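Local coordinates for C2 toxin component I (Clostridium botulinum, PDB 2J3V), which acts as the enzymatic component of the binary C2 toxin, an ADP-ribosyltransferase that modifies actin, at residues D311-K316 / K360-F365; L295-R300 / T349-T354; L65-I70 / T407-R412; G338-N343 / N395-I400. The protein carries 1 engineered substitution. All coordinates share one frame; numbering follows the deposited sequence.

How the contacts relate
All four contacts reach the five-stranded sheet in the second of the two ADP-ribosyltransferase-like parts of the chain. Contact 2 is the buried one: it joins edge strand 295-301 to the end of strand 347-350 by backbone bonds and two side-chain bonds from Arg300. Contact 1 lies on the neighbouring strand 363-369, where Phe365 N bonds to Arg299 O, and is partly buried through aromatic rings and a water. Contacts 3 and 4 share strand 397-411, their centres about 30 Å apart. Contact 4 is sheet pairing with charged groups toward the surface. Contact 3, the smallest, sets a methyl of a helix from the first part against backbone carbonyls, with a few apolar touches.

Contact 1: D311-K316 / K360-F365; sequences DFSFDK and KSRFIF
Arg362 lays one face of its guanidinium against the backbone of Phe312 and Ser313: Phe312 O sits 3.1 Å above the plane, over the centre of the group, and Ser313 CA lies over a face as well. At the edge, in plane, is a water. The Phe314 ring carries Phe312 CE1 over the middle of one face, while Phe363 CE2 comes to its edge, 3.6 Å from Phe314 CE2. Phe314 CD1 lies at the edge of the Phe312 ring, in plane. Phe312 CD1 in turn meets the edge of the Phe363 ring at CZ, 3.8 Å away. The Phe314 and Phe363 rings meet obliquely, planes at 56° and centroids 5.6 Å apart, so the three rings pack at different tilts. Phe306 and Phe332 also meet Phe363, and helix 326-336 packs on Phe312 and Phe314 through Lys328. A bend at chi3 (92°) turns the arginine tip along the loop. Because Phe312 O stands above the plane, its 3.2 Å approach to Arg362 NE is not a hydrogen bond. The water makes the directed links: it accepts from Arg362 NH1 (2.7 Å) and from Phe314 N, and donates to Asp315 OD2 (2.7 Å). Ser313 OG takes the N-H of Asp315, an ST turn next to the water site. Asp315 OD2 and Arg362 NH1 remain 4.6 Å apart; the water bridges them, and any attraction is probably relayed through it. A carbonyl oxygen seated over the guanidinium face, probably an electrostatic contact, thus joins solvent in holding the loop, and the packed rings supply the apolar part.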
# COMPACT_ATOMS: atom_id res chain seq x y z
N ASP A 311 -10.76 -20.32 7.66
CA ASP A 311 -10.97 -20.39 6.21
C ASP A 311 -12.06 -19.47 5.65
O ASP A 311 -12.60 -19.66 4.53
CB ASP A 311 -11.18 -21.86 5.78
CG ASP A 311 -12.31 -22.57 6.58
OD1 ASP A 311 -12.51 -22.34 7.82
OD2 ASP A 311 -13.05 -23.43 6.01
N PHE A 312 -12.35 -18.40 6.42
CA PHE A 312 -13.20 -17.32 5.93
C PHE A 312 -12.80 -16.94 4.52
O PHE A 312 -11.62 -16.83 4.22
CB PHE A 312 -13.13 -16.09 6.86
CG PHE A 312 -14.02 -14.97 6.42
CD1 PHE A 312 -13.59 -14.05 5.48
CD2 PHE A 312 -15.31 -14.86 6.91
CE1 PHE A 312 -14.44 -13.06 5.05
CE2 PHE A 312 -16.14 -13.87 6.50
CZ PHE A 312 -15.71 -12.96 5.58
N SER A 313 -13.76 -16.74 3.64
CA SER A 313 -13.43 -16.42 2.27
C SER A 313 -14.24 -15.25 1.74
O SER A 313 -15.42 -15.07 2.07
CB SER A 313 -13.67 -17.64 1.36
OG SER A 313 -13.85 -17.18 0.06
N PHE A 314 -13.60 -14.45 0.91
CA PHE A 314 -14.21 -13.27 0.31
C PHE A 314 -14.68 -13.61 -1.10
O PHE A 314 -15.04 -12.72 -1.84
CB PHE A 314 -13.20 -12.12 0.25
CG PHE A 314 -12.96 -11.44 1.56
CD1 PHE A 314 -13.95 -10.61 2.13
CD2 PHE A 314 -11.78 -11.56 2.19
CE1 PHE A 314 -13.73 -9.98 3.29
CE2 PHE A 314 -11.54 -10.90 3.38
CZ PHE A 314 -12.51 -10.13 3.94
N ASP A 315 -14.67 -14.88 -1.48
CA ASP A 315 -15.06 -15.27 -2.86
C ASP A 315 -16.36 -16.07 -2.91
O ASP A 315 -16.60 -16.92 -2.03
CB ASP A 315 -13.95 -16.12 -3.49
CG ASP A 315 -12.75 -15.30 -3.88
OD1 ASP A 315 -12.91 -14.37 -4.67
OD2 ASP A 315 -11.64 -15.50 -3.41
N LYS A 316 -17.15 -15.82 -3.94
CA LYS A 316 -18.43 -16.50 -4.13
C LYS A 316 -18.59 -16.87 -5.62
O LYS A 316 -17.92 -16.30 -6.47
CB LYS A 316 -19.61 -15.61 -3.66
CG LYS A 316 -20.33 -14.91 -4.80
CD LYS A 316 -21.36 -13.81 -4.38
CE LYS A 316 -21.04 -12.44 -5.00
NZ LYS A 316 -22.06 -11.84 -5.94
N LYS A 360 -1.98 -18.37 0.34
CA LYS A 360 -3.42 -18.48 0.61
C LYS A 360 -3.93 -17.80 1.88
O LYS A 360 -5.13 -17.76 2.08
CB LYS A 360 -3.90 -19.95 0.53
CG LYS A 360 -3.48 -20.56 -0.81
CD LYS A 360 -3.86 -22.04 -0.96
CE LYS A 360 -2.80 -22.81 -1.76
NZ LYS A 360 -3.45 -23.76 -2.75
N SER A 361 -3.05 -17.26 2.72
CA SER A 361 -3.50 -16.47 3.87
C SER A 361 -3.97 -15.11 3.35
O SER A 361 -3.15 -14.30 2.89
CB SER A 361 -2.37 -16.33 4.86
OG SER A 361 -2.03 -17.59 5.41
N ARG A 362 -5.27 -14.81 3.45
CA ARG A 362 -5.78 -13.69 2.66
C ARG A 362 -5.88 -12.33 3.37
O ARG A 362 -6.30 -11.35 2.76
CB ARG A 362 -7.06 -14.06 1.96
CG ARG A 362 -8.16 -14.23 2.80
CD ARG A 362 -9.24 -15.03 2.09
NE ARG A 362 -9.07 -16.43 2.39
CZ ARG A 362 -9.64 -17.40 1.72
NH1 ARG A 362 -10.42 -17.12 0.73
NH2 ARG A 362 -9.42 -18.64 2.07
N PHE A 363 -5.46 -12.30 4.62
CA PHE A 363 -5.46 -11.07 5.37
C PHE A 363 -4.00 -10.54 5.45
O PHE A 363 -3.16 -11.01 6.24
CB PHE A 363 -6.12 -11.27 6.73
CG PHE A 363 -7.56 -11.71 6.64
CD1 PHE A 363 -7.88 -13.08 6.56
CD2 PHE A 363 -8.59 -10.78 6.69
CE1 PHE A 363 -9.19 -13.50 6.49
CE2 PHE A 363 -9.92 -11.20 6.63
CZ PHE A 363 -10.22 -12.56 6.51
N ILE A 364 -3.71 -9.60 4.55
CA ILE A 364 -2.34 -9.13 4.40
C ILE A 364 -2.12 -7.86 5.22
O ILE A 364 -2.49 -6.80 4.77
CB ILE A 364 -2.01 -8.82 2.90
CG1 ILE A 364 -2.46 -9.97 1.97
CG2 ILE A 364 -0.52 -8.59 2.72
CD1 ILE A 364 -2.75 -9.52 0.49
N PHE A 365 -1.49 -7.97 6.38
CA PHE A 365 -0.99 -6.77 7.11
C PHE A 365 0.23 -6.13 6.47
O PHE A 365 1.29 -6.75 6.33
CB PHE A 365 -0.70 -7.07 8.58
CG PHE A 365 -1.96 -7.20 9.41
CD1 PHE A 365 -2.60 -6.10 9.90
CD2 PHE A 365 -2.45 -8.46 9.75
CE1 PHE A 365 -3.75 -6.23 10.67
CE2 PHE A 365 -3.61 -8.59 10.49
CZ PHE A 365 -4.26 -7.46 10.96
O HOH W 1 -11.19 -15.03 -0.75

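Contact 2: L295-R300 / T349-T354; sequences LIAYRR and TSLKST. With SO4 (sulfate ion), chain S.
The pairing of Tyr298 with Ser350 joins two elements that fit the R-S-E pattern of ADP-ribosyltransferases: strand 295-301, whose motif arginine is probably Arg299, its NH1 bonded to Ser348 O, and the Ser-Thr-Ser sequence ending in Ser350. The single antiparallel bridge has both bonds, Tyr298 N to Ser350 O (2.8 Å) and Ser350 N to Tyr298 O. Ser350 OG accepts from Lys352 N in an ST turn and also bonds to Glu387 O. Beyond it the chain folds back across one face of the tyrosine: Ser353 CB stands 3.5 Å from the ring centre, 6° off the normal, a CH-pi contact. The phenol OH reaches Asp220. Neighbouring Arg300, extended from CG to NE, reaches the loop past the turn with two N-H groups. NE gives a 2.8 Å bond to Ser353 O in the guanidinium plane, and NH2 reaches Thr354 OG1 at 2.9 Å, 31° out of that plane. Thr354 CG2 rests over a guanidinium face. Leu295 CD2 and Leu351 CD2 are pressed to 3.3 Å, and a water links Ile296 O with Leu351 O. Thr354 OG1 also donates to Ser353 OG, which bonds Leu61 O, and Arg300 NH1 binds Gln418 and Ser361 O, so the buried guanidinium appears to be met largely by neutral oxygens.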
# COMPACT_ATOMS: atom_id res chain seq x y z
N LEU A 295 9.81 1.89 7.27
CA LEU A 295 9.49 1.03 6.17
C LEU A 295 8.33 0.07 6.41
O LEU A 295 7.86 -0.07 7.53
CB LEU A 295 10.70 0.27 5.66
CG LEU A 295 11.58 -0.68 6.47
CD1 LEU A 295 11.29 -0.84 7.90
CD2 LEU A 295 11.71 -1.96 5.78
N ILE A 296 7.89 -0.51 5.30
CA ILE A 296 6.80 -1.45 5.23
C ILE A 296 7.30 -2.90 5.31
O ILE A 296 8.19 -3.32 4.59
CB ILE A 296 6.02 -1.27 3.91
CG1 ILE A 296 5.34 0.10 3.87
CG2 ILE A 296 4.96 -2.36 3.72
CD1 ILE A 296 4.30 0.32 4.96
N ALA A 297 6.65 -3.64 6.17
CA ALA A 297 6.87 -5.07 6.35
C ALA A 297 5.49 -5.75 6.39
O ALA A 297 4.47 -5.13 6.69
CB ALA A 297 7.62 -5.32 7.58
N TYR A 298 5.48 -7.03 6.04
CA TYR A 298 4.24 -7.73 5.76
C TYR A 298 4.06 -8.92 6.69
O TYR A 298 5.01 -9.64 7.00
CB TYR A 298 4.27 -8.24 4.35
CG TYR A 298 4.12 -7.15 3.36
CD1 TYR A 298 2.87 -6.62 3.07
CD2 TYR A 298 5.24 -6.59 2.72
CE1 TYR A 298 2.71 -5.60 2.15
CE2 TYR A 298 5.09 -5.54 1.79
CZ TYR A 298 3.84 -5.04 1.54
OH TYR A 298 3.67 -4.01 0.64
N ARG A 299 2.79 -9.18 7.03
CA ARG A 299 2.41 -10.31 7.85
C ARG A 299 1.05 -10.78 7.39
O ARG A 299 0.05 -10.07 7.59
CB ARG A 299 2.38 -9.94 9.33
CG ARG A 299 2.04 -11.11 10.26
CD ARG A 299 2.31 -10.82 11.69
NE ARG A 299 1.67 -11.81 12.56
CZ ARG A 299 2.16 -12.99 12.82
NH1 ARG A 299 3.32 -13.40 12.28
NH2 ARG A 299 1.46 -13.79 13.60
N ARG A 300 1.03 -11.97 6.79
CA ARG A 300 -0.16 -12.60 6.22
C ARG A 300 -0.78 -13.54 7.30
O ARG A 300 -0.08 -14.31 7.94
CB ARG A 300 0.21 -13.40 4.98
CG ARG A 300 0.07 -12.66 3.66
CD ARG A 300 0.78 -13.32 2.53
NE ARG A 300 0.67 -12.54 1.29
CZ ARG A 300 -0.35 -12.53 0.44
NH1 ARG A 300 -1.43 -13.28 0.67
NH2 ARG A 300 -0.27 -11.79 -0.67
N THR A 349 7.43 -10.71 10.74
CA THR A 349 7.06 -10.09 9.47
C THR A 349 8.15 -10.36 8.51
O THR A 349 9.19 -10.84 8.87
CB THR A 349 6.94 -8.58 9.62
OG1 THR A 349 8.21 -8.02 9.97
CG2 THR A 349 6.01 -8.26 10.75
N SER A 350 7.89 -10.02 7.26
CA SER A 350 8.86 -10.17 6.20
C SER A 350 8.83 -8.91 5.33
O SER A 350 7.76 -8.31 5.18
CB SER A 350 8.47 -11.33 5.29
OG SER A 350 9.52 -11.51 4.36
N LEU A 351 9.95 -8.60 4.68
CA LEU A 351 9.98 -7.56 3.68
C LEU A 351 9.33 -8.06 2.42
O LEU A 351 8.96 -7.25 1.60
CB LEU A 351 11.40 -7.09 3.37
CG LEU A 351 12.07 -6.27 4.47
CD1 LEU A 351 13.31 -5.72 3.90
CD2 LEU A 351 11.19 -5.16 5.05
N LYS A 352 9.18 -9.38 2.28
CA LYS A 352 8.45 -9.95 1.14
C LYS A 352 6.95 -10.04 1.44
O LYS A 352 6.52 -10.64 2.44
CB LYS A 352 8.95 -11.36 0.82
CG LYS A 352 10.39 -11.44 0.40
CD LYS A 352 10.75 -12.69 -0.33
CE LYS A 352 10.97 -13.84 0.58
NZ LYS A 352 11.98 -14.87 0.00
N SER A 353 6.13 -9.48 0.55
CA SER A 353 4.70 -9.47 0.80
C SER A 353 4.02 -10.86 0.74
O SER A 353 3.00 -11.07 1.36
CB SER A 353 3.98 -8.52 -0.16
OG SER A 353 3.79 -9.06 -1.48
N THR A 354 4.59 -11.80 -0.02
CA THR A 354 3.89 -13.00 -0.39
C THR A 354 4.83 -14.19 -0.51
O THR A 354 5.02 -14.74 -1.62
CB THR A 354 3.20 -12.80 -1.70
OG1 THR A 354 2.41 -11.60 -1.66
CG2 THR A 354 2.16 -13.98 -1.94
S SO4 S . 9.41 -17.48 -1.40
O1 SO4 S . 8.42 -17.32 -2.48
O2 SO4 S . 10.33 -16.33 -1.36
O3 SO4 S . 8.93 -17.66 -0.02
O4 SO4 S . 10.16 -18.68 -1.76
O HOH W 2 8.63 -4.45 2.06

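Contact 3: L65-I70 / T407-R412; sequences LTAIEI and TSIINR. With SO4 (sulfate ion), chain B.
Ala67 meets two successive carbonyl oxygens where strand 407-411 runs into a beta bulge: its CB lies 3.3 Å from Ile409 O, just before the bulge, and 3.8 Å from Ile410 O. In a regular strand such neighbours point to opposite sides. Here Ile410 and Asn411 both face Thr414, a classic bulge, and Ile410 has a helix-like psi of -46°, consistent with both oxygens reaching the same methyl. Helix and strand axes approach to 7.5 Å at 76°, nearly square, and a residue as small as alanine at the crossing allows that distance. The apolar touches are few. Ala67 CB is 4.3 Å from Ile409 CG2, and one turn on, Ile70 extends its CD1 to within 4.4 Å of Asn411 CB. The other branch, Ile70 CG2, borders Arg412 CG at 4.3 Å; the rest of that arginine runs away from 65-70, to touch Asp74 just past the end of the helix. Asn411 likewise turns its amide off to bond Thr414 OG1 and Val413 N, which probably steadies the bulge. On the helix surface Thr66 OG1 donates to O3 of a sulfate, probably from the crystallisation liquor, at 2.6 Å. The loop leading into helix 65-73 is tied to the same strand: Phe62 O bonds to Ser408 OG and Ser63 OG to Ile409 N, while Asp59, at the end of helix 47-59, takes the N-H of Thr407. The crossing thus seats helix 65-73 on the end of strand 397-411, beside strand 414-426, at the join between the two ADP-ribosyltransferase-like parts of the chain.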
# COMPACT_ATOMS: atom_id res chain seq x y z
N LEU A 65 6.46 -14.56 -6.09
CA LEU A 65 7.34 -14.60 -7.26
C LEU A 65 7.15 -15.89 -8.09
O LEU A 65 7.25 -15.87 -9.31
CB LEU A 65 8.80 -14.43 -6.83
CG LEU A 65 8.92 -12.93 -6.47
CD1 LEU A 65 9.93 -12.75 -5.40
CD2 LEU A 65 9.19 -12.08 -7.73
N THR A 66 6.84 -16.99 -7.43
CA THR A 66 6.46 -18.21 -8.18
C THR A 66 5.34 -17.94 -9.16
O THR A 66 5.43 -18.29 -10.35
CB THR A 66 6.07 -19.31 -7.18
OG1 THR A 66 7.19 -19.55 -6.33
CG2 THR A 66 5.80 -20.66 -7.89
N ALA A 67 4.27 -17.33 -8.66
CA ALA A 67 3.15 -17.04 -9.50
C ALA A 67 3.49 -16.08 -10.61
O ALA A 67 2.97 -16.25 -11.73
CB ALA A 67 1.96 -16.52 -8.71
N ILE A 68 4.36 -15.09 -10.33
CA ILE A 68 4.75 -14.12 -11.38
C ILE A 68 5.51 -14.88 -12.50
O ILE A 68 5.26 -14.68 -13.70
CB ILE A 68 5.67 -13.02 -10.79
CG1 ILE A 68 4.94 -12.21 -9.68
CG2 ILE A 68 6.23 -12.11 -11.90
CD1 ILE A 68 3.53 -11.70 -9.97
N GLU A 69 6.45 -15.72 -12.11
CA GLU A 69 7.24 -16.50 -13.06
C GLU A 69 6.36 -17.43 -13.90
O GLU A 69 6.56 -17.52 -15.10
CB GLU A 69 8.28 -17.31 -12.33
CG GLU A 69 9.32 -16.46 -11.65
CD GLU A 69 10.00 -17.18 -10.53
OE1 GLU A 69 9.64 -18.38 -10.22
OE2 GLU A 69 10.88 -16.51 -9.95
N ILE A 70 5.36 -18.06 -13.29
CA ILE A 70 4.45 -18.91 -14.03
C ILE A 70 3.75 -18.07 -15.06
O ILE A 70 3.59 -18.48 -16.20
CB ILE A 70 3.39 -19.53 -13.12
CG1 ILE A 70 3.98 -20.63 -12.22
CG2 ILE A 70 2.21 -20.13 -13.98
CD1 ILE A 70 2.96 -21.01 -11.07
N THR A 407 -7.11 -8.87 -5.83
CA THR A 407 -7.17 -10.24 -6.35
C THR A 407 -5.77 -10.81 -6.49
O THR A 407 -5.07 -10.46 -7.41
CB THR A 407 -7.88 -10.27 -7.70
OG1 THR A 407 -9.16 -9.66 -7.59
CG2 THR A 407 -8.20 -11.66 -8.12
N SER A 408 -5.35 -11.64 -5.53
CA SER A 408 -4.02 -12.24 -5.59
C SER A 408 -4.05 -13.41 -6.57
O SER A 408 -4.98 -14.16 -6.59
CB SER A 408 -3.52 -12.73 -4.24
OG SER A 408 -2.15 -13.18 -4.32
N ILE A 409 -2.98 -13.54 -7.35
CA ILE A 409 -2.78 -14.64 -8.26
C ILE A 409 -1.91 -15.70 -7.58
O ILE A 409 -0.79 -15.42 -7.22
CB ILE A 409 -2.16 -14.14 -9.53
CG1 ILE A 409 -3.16 -13.18 -10.18
CG2 ILE A 409 -1.84 -15.32 -10.44
CD1 ILE A 409 -2.54 -12.06 -10.87
N ILE A 410 -2.51 -16.87 -7.38
CA ILE A 410 -1.96 -17.94 -6.57
C ILE A 410 -1.21 -18.87 -7.48
O ILE A 410 -0.13 -19.29 -7.12
CB ILE A 410 -3.10 -18.75 -5.85
CG1 ILE A 410 -4.07 -17.85 -5.08
CG2 ILE A 410 -2.52 -19.81 -4.93
CD1 ILE A 410 -3.45 -17.21 -3.81
N ASN A 411 -1.82 -19.24 -8.62
CA ASN A 411 -1.19 -20.04 -9.67
C ASN A 411 -1.96 -19.92 -10.98
O ASN A 411 -2.85 -19.07 -11.10
CB ASN A 411 -1.01 -21.52 -9.27
CG ASN A 411 -2.35 -22.25 -9.07
OD1 ASN A 411 -3.26 -22.13 -9.88
ND2 ASN A 411 -2.45 -23.00 -7.98
N ARG A 412 -1.63 -20.75 -11.96
CA ARG A 412 -2.20 -20.67 -13.33
C ARG A 412 -3.74 -20.61 -13.32
O ARG A 412 -4.34 -19.85 -14.09
CB ARG A 412 -1.71 -21.88 -14.19
CG ARG A 412 -1.40 -21.65 -15.72
CD ARG A 412 -2.34 -20.64 -16.47
NE ARG A 412 -2.85 -21.06 -17.80
CZ ARG A 412 -3.56 -20.27 -18.64
NH1 ARG A 412 -3.83 -19.01 -18.31
NH2 ARG A 412 -4.01 -20.73 -19.81
S SO4 B . 10.15 -20.93 -8.32
O1 SO4 B . 9.49 -21.25 -9.61
O2 SO4 B . 10.73 -19.55 -8.35
O3 SO4 B . 9.19 -21.01 -7.20
O4 SO4 B . 11.19 -21.94 -8.09

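Contact 4: G338-N343 / N395-I400; sequences GKEIEN and NSTFKI. With SO4 (sulfate ion), chain X.
Ile341 and Phe398 stand on one face of the two-stranded pairing, Glu340 and Lys399 on the other. On the first face Ile341 CG1 meets Ile400 CD1 at 4.0 Å, the two side chains crossing obliquely, and strand 363-369 packs beneath through Phe365 and Leu367. Asn343 sends its amide in beside the ring of Phe398: ND2 lies at the ring edge, in plane, and points at Ser396 O. That bond is short, 2.6 Å, straight at 171°, nearly along the C=O axis and within the amide plane, so it fixes the flip of the amide. Lys399 is extended to CE and bends only at chi4 (77°), which swings NZ back over the strand to Gly338 O, 2.7 Å away. Glu340 OE2 stays 5.5 Å from Lys399 NZ, and the two may attract at a distance. Between these side chains runs the antiparallel backbone: Ile341 and Phe398 exchange both bonds, and Ile400 N gives a straight one to Lys339 O (3.0 Å). Gly338 closes the end through its own N to Ile400 O, with a positive phi of 103° that suits glycine. At the other end a water accepts from Asn343 N, donates to Asn395 OD1 and meets Thr397 OG1; Lys429 bonds Asn395 ND2 through its O and Thr397 OG1 through its N. Glu340 N bonds O1 of a sulfate, probably from the crystallisation liquor, and Lys339 NZ its O3, each at 2.9 Å. The pairing is therefore supplemented at both ends by side-chain donors aimed at carbonyls, Asn343 from one segment and Lys399 from the other, and an outward N-H beside a lysine can hold an anion.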
# COMPACT_ATOMS: atom_id res chain seq x y z
N GLY A 338 -9.85 1.31 11.52
CA GLY A 338 -9.83 2.11 12.75
C GLY A 338 -9.62 1.25 13.98
O GLY A 338 -9.35 1.75 15.07
N LYS A 339 -9.76 -0.05 13.83
CA LYS A 339 -9.57 -0.98 14.96
C LYS A 339 -8.11 -1.29 15.23
O LYS A 339 -7.24 -1.24 14.34
CB LYS A 339 -10.36 -2.29 14.71
CG LYS A 339 -11.87 -2.09 14.84
CD LYS A 339 -12.64 -3.44 14.86
CE LYS A 339 -12.56 -4.07 16.30
NZ LYS A 339 -13.11 -3.11 17.31
N GLU A 340 -7.83 -1.58 16.49
CA GLU A 340 -6.50 -1.93 16.91
C GLU A 340 -6.31 -3.43 16.88
O GLU A 340 -7.23 -4.15 17.10
CB GLU A 340 -6.27 -1.51 18.36
CG GLU A 340 -6.44 -0.05 18.56
CD GLU A 340 -6.13 0.43 19.96
OE1 GLU A 340 -5.72 -0.37 20.86
OE2 GLU A 340 -6.34 1.66 20.12
N ILE A 341 -5.08 -3.86 16.66
CA ILE A 341 -4.73 -5.28 16.58
C ILE A 341 -3.55 -5.51 17.48
O ILE A 341 -2.53 -4.81 17.37
CB ILE A 341 -4.36 -5.64 15.16
CG1 ILE A 341 -5.59 -5.58 14.26
CG2 ILE A 341 -3.69 -7.06 15.11
CD1 ILE A 341 -6.39 -6.86 14.17
N GLU A 342 -3.70 -6.46 18.39
CA GLU A 342 -2.68 -6.76 19.41
C GLU A 342 -1.75 -7.93 19.00
O GLU A 342 -2.11 -8.78 18.18
CB GLU A 342 -3.37 -7.08 20.74
CG GLU A 342 -3.48 -8.59 21.01
CD GLU A 342 -4.56 -9.03 22.01
OE1 GLU A 342 -4.80 -8.31 23.01
OE2 GLU A 342 -5.14 -10.14 21.80
N ASN A 343 -0.53 -7.93 19.54
CA ASN A 343 0.40 -9.07 19.39
C ASN A 343 1.02 -9.25 20.77
O ASN A 343 1.90 -8.48 21.18
CB ASN A 343 1.52 -8.81 18.36
CG ASN A 343 1.00 -8.61 16.94
OD1 ASN A 343 0.80 -9.59 16.20
ND2 ASN A 343 0.77 -7.33 16.53
N ASN A 395 4.12 -7.38 22.43
CA ASN A 395 3.12 -6.32 22.63
C ASN A 395 3.21 -5.20 21.56
O ASN A 395 2.97 -4.06 21.87
CB ASN A 395 3.21 -5.79 24.07
CG ASN A 395 1.80 -5.30 24.67
OD1 ASN A 395 0.75 -5.74 24.15
ND2 ASN A 395 1.80 -4.45 25.74
N SER A 396 3.56 -5.54 20.33
CA SER A 396 3.53 -4.57 19.21
C SER A 396 2.09 -4.44 18.72
O SER A 396 1.47 -5.38 18.14
CB SER A 396 4.48 -4.96 18.06
OG SER A 396 5.85 -4.85 18.44
N THR A 397 1.56 -3.26 19.00
CA THR A 397 0.16 -2.97 18.78
C THR A 397 0.08 -2.05 17.58
O THR A 397 0.92 -1.16 17.41
CB THR A 397 -0.38 -2.29 20.03
OG1 THR A 397 -0.08 -3.11 21.17
CG2 THR A 397 -1.88 -2.13 19.99
N PHE A 398 -0.89 -2.35 16.72
CA PHE A 398 -1.17 -1.61 15.49
C PHE A 398 -2.59 -1.07 15.40
O PHE A 398 -3.50 -1.62 16.00
CB PHE A 398 -0.88 -2.50 14.29
CG PHE A 398 0.59 -2.76 14.12
CD1 PHE A 398 1.41 -1.82 13.51
CD2 PHE A 398 1.17 -3.92 14.62
CE1 PHE A 398 2.75 -2.03 13.36
CE2 PHE A 398 2.52 -4.12 14.49
CZ PHE A 398 3.33 -3.17 13.87
N LYS A 399 -2.76 0.04 14.68
CA LYS A 399 -4.05 0.55 14.34
C LYS A 399 -4.21 0.47 12.83
O LYS A 399 -3.37 0.94 12.08
CB LYS A 399 -4.21 1.96 14.85
CG LYS A 399 -5.56 2.63 14.51
CD LYS A 399 -5.70 3.97 15.28
CE LYS A 399 -6.99 4.70 14.91
NZ LYS A 399 -8.22 4.12 15.55
N ILE A 400 -5.30 -0.13 12.39
CA ILE A 400 -5.62 -0.25 10.99
C ILE A 400 -6.18 1.10 10.50
O ILE A 400 -7.16 1.60 11.06
CB ILE A 400 -6.69 -1.33 10.80
CG1 ILE A 400 -6.19 -2.67 11.32
CG2 ILE A 400 -7.15 -1.39 9.32
CD1 ILE A 400 -7.16 -3.80 11.09
S SO4 X . -10.76 -1.01 19.18
O1 SO4 X . -10.18 -1.91 18.21
O2 SO4 X . -9.96 0.23 19.34
O3 SO4 X . -12.11 -0.69 18.66
O4 SO4 X . -10.91 -1.75 20.44
O HOH W 3 -0.36 -5.88 21.53